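Local structure of galactose-1-phosphate uridylyltransferase (Bacillus cereus, 4QVU) at residues Y108-G112 with P113-G117; P227-V230 with G231-P235; S238-I241 with E242-K245. The protein is of unknown function but binds zinc, has a HIT-like fold and may be related to UDP-glucose:hexose-1-phosphate uridylyltransferases. All coordinates share one frame; numbering follows the deposited sequence.

Contact 1 of 3, residues Y108-G112 with P113-G117; sequences YKNHG and PFSGG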
ATOM      1  N   TYR A 108      -8.969 -21.716  10.658  1.00 60.92           N
ATOM      2  CA  TYR A 108      -9.677 -20.773   9.799  1.00 60.19           C
ATOM      3  C   TYR A 108     -10.964 -21.402   9.243  1.00 66.12           C
ATOM      4  O   TYR A 108     -11.156 -22.621   9.311  1.00 66.63           O
ATOM      5  CB  TYR A 108      -8.756 -20.278   8.644  1.00 60.41           C
ATOM      6  CG  TYR A 108      -8.603 -21.211   7.463  1.00 61.65           C
ATOM      7  CD1 TYR A 108      -7.777 -22.329   7.535  1.00 64.44           C
ATOM      8  CD2 TYR A 108      -9.220 -20.934   6.247  1.00 62.66           C
ATOM      9  CE1 TYR A 108      -7.619 -23.183   6.444  1.00 66.68           C
ATOM     10  CE2 TYR A 108      -9.061 -21.777   5.144  1.00 64.22           C
ATOM     11  CZ  TYR A 108      -8.256 -22.898   5.247  1.00 73.49           C
ATOM     12  OH  TYR A 108      -8.095 -23.722   4.165  1.00 78.32           O
ATOM     13  N   LYS A 109     -11.843 -20.544   8.703  1.00 63.11           N
ATOM     14  CA  LYS A 109     -13.126 -20.911   8.110  1.00 63.44           C
ATOM     15  C   LYS A 109     -13.310 -20.225   6.762  1.00 70.09           C
ATOM     16  O   LYS A 109     -12.834 -19.105   6.561  1.00 68.95           O
ATOM     17  CB  LYS A 109     -14.290 -20.535   9.050  1.00 64.01           C
ATOM     18  CG  LYS A 109     -15.636 -21.001   8.535  1.00 67.56           C
ATOM     19  CD  LYS A 109     -16.838 -20.537   9.321  1.00 72.53           C
ATOM     20  CE  LYS A 109     -18.066 -21.084   8.638  1.00 79.65           C
ATOM     21  NZ  LYS A 109     -19.313 -20.727   9.351  1.00 97.54           N
ATOM     22  N   ASN A 110     -14.021 -20.901   5.854  1.00 69.56           N
ATOM     23  CA  ASN A 110     -14.447 -20.401   4.547  1.00 69.75           C
ATOM     24  C   ASN A 110     -15.959 -20.539   4.473  1.00 76.22           C
ATOM     25  O   ASN A 110     -16.477 -21.601   4.825  1.00 77.22           O
ATOM     26  CB  ASN A 110     -13.759 -21.150   3.395  1.00 69.48           C
ATOM     27  CG  ASN A 110     -12.256 -21.216   3.447  1.00 91.27           C
ATOM     28  OD1 ASN A 110     -11.581 -20.296   3.910  1.00 89.51           O
ATOM     29  ND2 ASN A 110     -11.697 -22.302   2.933  1.00 81.00           N
ATOM     30  N   HIS A 111     -16.672 -19.473   4.080  1.00 73.34           N
ATOM     31  CA  HIS A 111     -18.126 -19.504   3.930  1.00 74.93           C
ATOM     32  C   HIS A 111     -18.528 -18.765   2.675  1.00 80.90           C
ATOM     33  O   HIS A 111     -18.104 -17.629   2.470  1.00 79.67           O
ATOM     34  CB  HIS A 111     -18.825 -18.906   5.158  1.00 75.85           C
ATOM     35  CG  HIS A 111     -20.322 -18.950   5.086  1.00 81.46           C
ATOM     36  ND1 HIS A 111     -21.049 -17.944   4.466  1.00 83.86           N
ATOM     37  CD2 HIS A 111     -21.187 -19.869   5.579  1.00 85.02           C
ATOM     38  CE1 HIS A 111     -22.321 -18.293   4.582  1.00 85.26           C
ATOM     39  NE2 HIS A 111     -22.453 -19.443   5.242  1.00 86.41           N
ATOM     40  N   GLY A 112     -19.352 -19.406   1.859  1.00 80.84           N
ATOM     41  CA  GLY A 112     -19.862 -18.825   0.625  1.00 82.43           C
ATOM     42  C   GLY A 112     -19.059 -19.179  -0.614  1.00 88.98           C
ATOM     43  O   GLY A 112     -17.942 -19.703  -0.506  1.00 88.55           O
ATOM     44  N   PRO A 113     -19.596 -18.871  -1.820  1.00 86.84           N
ATOM     45  CA  PRO A 113     -18.901 -19.277  -3.051  1.00 87.45           C
ATOM     46  C   PRO A 113     -17.683 -18.414  -3.409  1.00 91.45           C
ATOM     47  O   PRO A 113     -17.007 -18.742  -4.395  1.00 92.38           O
ATOM     48  CB  PRO A 113     -19.983 -19.129  -4.124  1.00 91.44           C
ATOM     49  CG  PRO A 113     -20.905 -18.084  -3.594  1.00 95.19           C
ATOM     50  CD  PRO A 113     -20.924 -18.284  -2.117  1.00 89.50           C
ATOM     51  N   PHE A 114     -17.395 -17.331  -2.647  1.00 86.09           N
ATOM     52  CA  PHE A 114     -16.263 -16.453  -2.984  1.00 84.19           C
ATOM     53  C   PHE A 114     -15.207 -16.409  -1.866  1.00 86.22           C
ATOM     54  O   PHE A 114     -14.375 -15.496  -1.855  1.00 84.02           O
ATOM     55  CB  PHE A 114     -16.751 -15.030  -3.299  1.00 85.53           C
ATOM     56  CG  PHE A 114     -17.819 -14.990  -4.364  1.00 89.64           C
ATOM     57  CD1 PHE A 114     -17.557 -15.444  -5.654  1.00 94.62           C
ATOM     58  CD2 PHE A 114     -19.076 -14.472  -4.090  1.00 93.04           C
ATOM     59  CE1 PHE A 114     -18.546 -15.413  -6.639  1.00 97.84           C
ATOM     60  CE2 PHE A 114     -20.058 -14.419  -5.082  1.00 98.51           C
ATOM     61  CZ  PHE A 114     -19.785 -14.892  -6.349  1.00 98.11           C
ATOM     62  N   SER A 115     -15.186 -17.440  -0.991  1.00 83.20           N
ATOM     63  CA  SER A 115     -14.238 -17.562   0.125  1.00 81.91           C
ATOM     64  C   SER A 115     -13.033 -18.443  -0.235  1.00 88.93           C
ATOM     65  O   SER A 115     -11.951 -18.243   0.317  1.00 87.53           O
ATOM     66  CB  SER A 115     -14.930 -18.130   1.365  1.00 83.35           C
ATOM     67  OG  SER A 115     -15.518 -19.401   1.134  1.00 87.98           O
ATOM     68  N   GLY A 116     -13.237 -19.396  -1.143  1.00 89.38           N
ATOM     69  CA  GLY A 116     -12.218 -20.348  -1.567  1.00 91.24           C
ATOM     70  C   GLY A 116     -12.369 -21.728  -0.943  1.00100.34           C
ATOM     71  O   GLY A 116     -11.428 -22.523  -0.965  1.00 99.96           O
ATOM     72  N   GLY A 117     -13.559 -22.011  -0.405  1.00101.27           N
ATOM     73  CA  GLY A 117     -13.892 -23.278   0.241  1.00103.87           C
ATOM     74  C   GLY A 117     -14.184 -24.416  -0.715  1.00114.32           C
ATOM     75  O   GLY A 117     -13.831 -24.342  -1.897  1.00114.79           O
TER

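Contact 2 of 3, residues P227-V230 with G231-P235; sequences PLYV and GYKIP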
ATOM      1  N   PRO A 227     -16.237  -3.939 -11.247  1.00 68.28           N
ATOM      2  CA  PRO A 227     -15.225  -3.636 -12.276  1.00 67.53           C
ATOM      3  C   PRO A 227     -14.846  -2.154 -12.349  1.00 71.19           C
ATOM      4  O   PRO A 227     -13.705  -1.837 -12.677  1.00 70.51           O
ATOM      5  CB  PRO A 227     -15.903  -4.061 -13.575  1.00 71.83           C
ATOM      6  CG  PRO A 227     -16.949  -5.002 -13.175  1.00 77.60           C
ATOM      7  CD  PRO A 227     -17.437  -4.547 -11.848  1.00 71.93           C
ATOM      8  N   LEU A 228     -15.789  -1.252 -12.031  1.00 67.81           N
ATOM      9  CA  LEU A 228     -15.566   0.190 -12.061  1.00 66.67           C
ATOM     10  C   LEU A 228     -14.643   0.605 -10.936  1.00 68.11           C
ATOM     11  O   LEU A 228     -13.918   1.577 -11.094  1.00 67.14           O
ATOM     12  CB  LEU A 228     -16.889   0.953 -11.993  1.00 68.35           C
ATOM     13  CG  LEU A 228     -17.443   1.390 -13.342  1.00 76.46           C
ATOM     14  CD1 LEU A 228     -17.630   0.214 -14.298  1.00 78.43           C
ATOM     15  CD2 LEU A 228     -18.716   2.177 -13.177  1.00 81.83           C
ATOM     16  N   TYR A 229     -14.611  -0.172  -9.842  1.00 64.20           N
ATOM     17  CA  TYR A 229     -13.715   0.060  -8.726  1.00 62.24           C
ATOM     18  C   TYR A 229     -12.335  -0.535  -9.039  1.00 65.81           C
ATOM     19  O   TYR A 229     -11.321   0.126  -8.793  1.00 66.01           O
ATOM     20  CB  TYR A 229     -14.273  -0.515  -7.402  1.00 63.21           C
ATOM     21  CG  TYR A 229     -13.453  -0.067  -6.212  1.00 64.08           C
ATOM     22  CD1 TYR A 229     -13.655   1.182  -5.635  1.00 66.73           C
ATOM     23  CD2 TYR A 229     -12.384  -0.831  -5.749  1.00 63.31           C
ATOM     24  CE1 TYR A 229     -12.852   1.640  -4.594  1.00 66.78           C
ATOM     25  CE2 TYR A 229     -11.568  -0.379  -4.715  1.00 63.37           C
ATOM     26  CZ  TYR A 229     -11.814   0.855  -4.132  1.00 73.97           C
ATOM     27  OH  TYR A 229     -11.040   1.320  -3.097  1.00 77.63           O
ATOM     28  N   VAL A 230     -12.287  -1.775  -9.570  1.00 61.49           N
ATOM     29  CA  VAL A 230     -11.034  -2.471  -9.910  1.00 59.78           C
ATOM     30  C   VAL A 230     -10.195  -1.634 -10.893  1.00 63.35           C
ATOM     31  O   VAL A 230      -9.004  -1.433 -10.648  1.00 63.30           O
ATOM     32  CB  VAL A 230     -11.280  -3.893 -10.473  1.00 63.40           C
ATOM     33  CG1 VAL A 230     -10.037  -4.460 -11.148  1.00 62.91           C
ATOM     34  CG2 VAL A 230     -11.762  -4.827  -9.377  1.00 61.89           C
ATOM     35  N   GLY A 231     -10.815  -1.129 -11.953  1.00 59.58           N
ATOM     36  CA  GLY A 231     -10.089  -0.374 -12.969  1.00 59.21           C
ATOM     37  C   GLY A 231     -10.024   1.125 -12.803  1.00 61.12           C
ATOM     38  O   GLY A 231      -9.128   1.760 -13.361  1.00 59.96           O
ATOM     39  N   TYR A 232     -10.977   1.721 -12.069  1.00 57.47           N
ATOM     40  CA  TYR A 232     -11.009   3.179 -11.989  1.00 56.76           C
ATOM     41  C   TYR A 232     -11.243   3.719 -10.577  1.00 61.95           C
ATOM     42  O   TYR A 232     -11.353   4.939 -10.427  1.00 63.31           O
ATOM     43  CB  TYR A 232     -12.130   3.710 -12.903  1.00 58.25           C
ATOM     44  CG  TYR A 232     -12.091   3.164 -14.315  1.00 59.46           C
ATOM     45  CD1 TYR A 232     -11.225   3.697 -15.267  1.00 61.12           C
ATOM     46  CD2 TYR A 232     -12.937   2.129 -14.709  1.00 60.74           C
ATOM     47  CE1 TYR A 232     -11.196   3.208 -16.572  1.00 62.55           C
ATOM     48  CE2 TYR A 232     -12.923   1.639 -16.015  1.00 62.99           C
ATOM     49  CZ  TYR A 232     -12.044   2.178 -16.941  1.00 69.33           C
ATOM     50  OH  TYR A 232     -12.018   1.713 -18.233  1.00 73.75           O
ATOM     51  N   LYS A 233     -11.304   2.849  -9.555  1.00 58.58           N
ATOM     52  CA  LYS A 233     -11.581   3.229  -8.160  1.00 59.23           C
ATOM     53  C   LYS A 233     -12.829   4.169  -8.081  1.00 67.28           C
ATOM     54  O   LYS A 233     -12.824   5.176  -7.366  1.00 67.84           O
ATOM     55  CB  LYS A 233     -10.349   3.860  -7.478  1.00 60.73           C
ATOM     56  CG  LYS A 233      -9.416   2.805  -6.909  1.00 62.17           C
ATOM     57  CD  LYS A 233      -8.159   3.412  -6.357  1.00 72.00           C
ATOM     58  CE  LYS A 233      -7.397   2.400  -5.541  1.00 85.69           C
ATOM     59  NZ  LYS A 233      -5.992   2.825  -5.299  1.00 96.48           N
ATOM     60  N   ILE A 234     -13.888   3.803  -8.830  1.00 65.28           N
ATOM     61  CA  ILE A 234     -15.194   4.443  -8.840  1.00 66.72           C
ATOM     62  C   ILE A 234     -16.074   3.554  -7.973  1.00 75.31           C
ATOM     63  O   ILE A 234     -16.447   2.463  -8.416  1.00 75.61           O
ATOM     64  CB  ILE A 234     -15.768   4.701 -10.273  1.00 70.71           C
ATOM     65  CG1 ILE A 234     -14.867   5.679 -11.065  1.00 69.92           C
ATOM     66  CG2 ILE A 234     -17.217   5.224 -10.184  1.00 72.25           C
ATOM     67  CD1 ILE A 234     -15.203   5.878 -12.506  1.00 75.01           C
ATOM     68  N   PRO A 235     -16.347   3.939  -6.706  1.00 75.04           N
ATOM     69  CA  PRO A 235     -17.147   3.052  -5.840  1.00 75.92           C
ATOM     70  C   PRO A 235     -18.642   3.186  -6.077  1.00 83.15           C
ATOM     71  O   PRO A 235     -19.111   4.246  -6.487  1.00 83.14           O
ATOM     72  CB  PRO A 235     -16.786   3.518  -4.434  1.00 76.69           C
ATOM     73  CG  PRO A 235     -16.445   4.981  -4.591  1.00 80.94           C
ATOM     74  CD  PRO A 235     -15.959   5.186  -6.006  1.00 76.38           C
TER

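Contact 3 of 3, residues S238-I241 with E242-K245; sequences STKI and EDVK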
ATOM      1  N   SER A 238     -20.298   3.488  -0.168  1.00 88.49           N
ATOM      2  CA  SER A 238     -19.340   4.322   0.568  1.00 85.62           C
ATOM      3  C   SER A 238     -18.117   3.499   0.950  1.00 85.55           C
ATOM      4  O   SER A 238     -18.266   2.395   1.485  1.00 85.26           O
ATOM      5  CB  SER A 238     -19.982   4.919   1.818  1.00 88.32           C
ATOM      6  OG  SER A 238     -19.002   5.441   2.702  1.00 91.28           O
ATOM      7  N   THR A 239     -16.918   4.043   0.705  1.00 78.87           N
ATOM      8  CA  THR A 239     -15.648   3.386   1.041  1.00 76.70           C
ATOM      9  C   THR A 239     -15.130   3.839   2.429  1.00 79.68           C
ATOM     10  O   THR A 239     -14.038   3.427   2.839  1.00 78.31           O
ATOM     11  CB  THR A 239     -14.598   3.674  -0.036  1.00 83.86           C
ATOM     12  OG1 THR A 239     -14.465   5.088  -0.181  1.00 85.42           O
ATOM     13  CG2 THR A 239     -14.936   3.037  -1.369  1.00 83.04           C
ATOM     14  N   LYS A 240     -15.927   4.668   3.146  1.00 76.03           N
ATOM     15  CA  LYS A 240     -15.578   5.249   4.441  1.00 74.96           C
ATOM     16  C   LYS A 240     -15.686   4.214   5.567  1.00 76.66           C
ATOM     17  O   LYS A 240     -16.758   3.667   5.830  1.00 78.03           O
ATOM     18  CB  LYS A 240     -16.463   6.476   4.746  1.00 79.27           C
ATOM     19  CG  LYS A 240     -16.321   7.598   3.715  1.00 87.20           C
ATOM     20  CD  LYS A 240     -17.240   8.801   3.934  1.00103.06           C
ATOM     21  CE  LYS A 240     -16.739   9.804   4.949  1.00117.22           C
ATOM     22  NZ  LYS A 240     -17.527  11.069   4.901  1.00125.72           N
ATOM     23  N   ILE A 241     -14.543   3.975   6.234  1.00 70.69           N
ATOM     24  CA  ILE A 241     -14.324   3.082   7.377  1.00 69.14           C
ATOM     25  C   ILE A 241     -15.179   3.549   8.557  1.00 74.72           C
ATOM     26  O   ILE A 241     -15.530   2.743   9.407  1.00 75.10           O
ATOM     27  CB  ILE A 241     -12.795   3.040   7.747  1.00 70.56           C
ATOM     28  CG1 ILE A 241     -12.458   1.858   8.709  1.00 70.10           C
ATOM     29  CG2 ILE A 241     -12.274   4.400   8.289  1.00 71.75           C
ATOM     30  CD1 ILE A 241     -10.958   1.498   8.859  1.00 67.69           C
ATOM     31  N   GLU A 242     -15.502   4.850   8.603  1.00 72.75           N
ATOM     32  CA  GLU A 242     -16.296   5.465   9.658  1.00 74.47           C
ATOM     33  C   GLU A 242     -17.766   5.090   9.494  1.00 81.37           C
ATOM     34  O   GLU A 242     -18.490   5.009  10.497  1.00 82.98           O
ATOM     35  CB  GLU A 242     -16.119   6.990   9.644  1.00 76.57           C
ATOM     36  CG  GLU A 242     -16.328   7.641  11.001  1.00 91.39           C
ATOM     37  CD  GLU A 242     -15.244   7.469  12.051  1.00109.08           C
ATOM     38  OE1 GLU A 242     -14.046   7.478  11.690  1.00 89.31           O
ATOM     39  OE2 GLU A 242     -15.593   7.439  13.252  1.00113.82           O
ATOM     40  N   ASP A 243     -18.205   4.844   8.238  1.00 77.96           N
ATOM     41  CA  ASP A 243     -19.594   4.457   7.958  1.00 79.40           C
ATOM     42  C   ASP A 243     -19.816   2.995   8.341  1.00 81.52           C
ATOM     43  O   ASP A 243     -20.853   2.679   8.921  1.00 82.03           O
ATOM     44  CB  ASP A 243     -19.974   4.707   6.489  1.00 80.99           C
ATOM     45  CG  ASP A 243     -20.157   6.170   6.146  1.00 87.57           C
ATOM     46  OD1 ASP A 243     -20.590   6.941   7.033  1.00 89.02           O
ATOM     47  OD2 ASP A 243     -19.939   6.531   4.976  1.00 92.56           O
ATOM     48  N   VAL A 244     -18.810   2.127   8.080  1.00 75.39           N
ATOM     49  CA  VAL A 244     -18.821   0.701   8.447  1.00 73.96           C
ATOM     50  C   VAL A 244     -18.845   0.603   9.981  1.00 78.17           C
ATOM     51  O   VAL A 244     -19.646  -0.148  10.536  1.00 78.96           O
ATOM     52  CB  VAL A 244     -17.612  -0.052   7.827  1.00 75.18           C
ATOM     53  CG1 VAL A 244     -17.642  -1.531   8.189  1.00 74.78           C
ATOM     54  CG2 VAL A 244     -17.571   0.125   6.310  1.00 74.07           C
ATOM     55  N   LYS A 245     -18.017   1.430  10.654  1.00 74.45           N
ATOM     56  CA  LYS A 245     -17.918   1.529  12.110  1.00 75.49           C
ATOM     57  C   LYS A 245     -19.289   1.804  12.734  1.00 84.00           C
ATOM     58  O   LYS A 245     -19.664   1.108  13.677  1.00 85.22           O
ATOM     59  CB  LYS A 245     -16.923   2.635  12.490  1.00 76.86           C
ATOM     60  CG  LYS A 245     -16.830   2.934  13.983  1.00 82.04           C
ATOM     61  CD  LYS A 245     -16.217   4.292  14.168  1.00 88.80           C
ATOM     62  CE  LYS A 245     -16.253   4.762  15.586  1.00 99.49           C
ATOM     63  NZ  LYS A 245     -15.786   6.164  15.694  1.00111.30           N
TER

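Contact 1 of 3, residues Y108-G112 with P113-G117
Pro113 starts the turn that brings Ser115 OG back to Gly112 O. Its CB leaves CA away from the strand. Its CG stands over one face of the Phe114 ring, off toward the rim. The CB of Phe114 likewise leaves its CA away from the strand, and the ring packs on Phe114 of the second subunit. Phe114 N is hydrogen-bonded to Ser203 OG of the same chain, which ties the turn to strand 203-211.

Ser115 makes the main polar contact. Its OG gives a hydrogen bond of 2.9 Å to O of Gly112. The approach is bent, with a C=O...donor angle of 138°, and the donor is tilted out of the carbonyl plane. The hydroxyl sits between the backbone N and the carbonyl carbon of its own residue (chi1 58°), and this turns it back to the strand. The same OG lies 3.4 Å from CB of Asn110.

Gly112 to Ser115 form a type I beta turn. It closes the end of strand 104-111, a central strand of the HIT-like sheet, and starts the loop to the adjacent antiparallel strand 123-129. That loop leads into an H-x-H-x-Q sequence, consistent with membership of the HIT clan, although the contact lies away from the zinc site.

Gly116 has positive phi (102°) and bends the loop again. Gly117 then returns beside the strand. Its CA is 5.2 Å from CA of Asn110 and 3.8 Å from CB of the same asparagine.

Contact 2 of 3, residues P227-V230 with G231-P235
Pro227, Leu228 and Tyr229 offer their carbonyls to the chain that follows, at the C-terminal end of the short helix 227-232. Lys233 is the first residue to leave helical angles. Its positive phi turns the chain out of the helical path, and Ile234 N comes back to Leu228 O.

The backbone bonds come first. Gly231 N donates to Pro227 O at 3.1 Å, a regular helical bond. Lys233 N donates to Tyr229 O at 2.8 Å. Leu228 O accepts twice: weakly from Tyr232 N, and from Ile234 N at 3.2 Å in a nearly straight bond (164° at the hydrogen). The second bond spans six residues and holds the departing chain against the last turn.

Apolar contacts follow the same path. The Tyr229 ring has CG anti to its backbone N (chi1 -170°), which lays it along the exiting chain. Lys233 CA makes a CH-pi contact over one face, 4.2 Å from the ring centroid and 25° off the normal. Lys233 CG stands over the same face, nearer the rim. Pro235 comes to the ring's edge, with its CB 4.1 Å from Tyr229 CD1. Leu228 CB and Ile234 CB meet at 4.3 Å.

Polar side-chain ends reach other chains. Lys233 NZ forms a salt bridge with Glu139 of the third subunit. Tyr232 OH is hydrogen-bonded to Phe208 O of the second subunit. At the inner end of that side chain, Tyr232 CB lies 3.3 Å from Leu228 O, which sits in the ring plane at its edge.

Contact 3 of 3, residues S238-I241 with E242-K245
The N-terminus of helix 241-249 is built here, with Lys240 at the N-cap position and an ST turn leading into it. Ser238 OG joins the turn to the helix. It accepts a hydrogen bond from Lys240 N at 3.2 Å, which makes the ST turn. It also donates to Asp243 OD2 at 2.7 Å, on the anti lone pair of that oxygen. Ser238 OG is anti to its backbone N (chi1 165°), and this swings it over to the helix. The Asp243 carboxylate is thus held beside the first turn, where the helix dipole would probably favour its negative charge.

Lys240 O takes Asp243 N at 3.0 Å, and Val244 N more weakly. Lys245 N donates to Ile241 O at 3.1 Å and continues the helical pattern. The Lys240 side chain crosses that of Asp243, with Lys240 CB 3.5 Å from Asp243 OD2. Lys240 NZ stays 5.1 Å from Asp243 OD2, too far for a salt bridge. Along the helix, Lys245 NZ does form one with Glu242 OE2, at 2.8 Å.

Thr239 OG1 is hydrogen-bonded to Asp141 of the third subunit. Ile241, Val244 and Lys245 lay their side chains on Ile158 of strand 154-159. Ile241 and Lys245 also reach Val146 of strand 145-150, so the helix start covers these two strands at one end of the sheet.

How the contacts relate
Contact 1 belongs to the central part of the sheet, its centre about 10 Å from the centre of the chain. It joins a largely buried strand end to an exposed glycine loop, and relies on one serine hydroxyl. The centres of contacts 2 and 3 lie farther out, at about 27 and 21 Å. Contact 2 is nevertheless mostly buried, partly by the second subunit, which contact 1 also touches. It ends a helix with backbone bonds and ring packing. Contact 3, of mixed exposure, starts the next helix with an ST turn and a serine-carboxylate bond; its salt bridge runs along the helix. Contacts 2 and 3 touch through Tyr229 and Thr239, and both meet the third subunit.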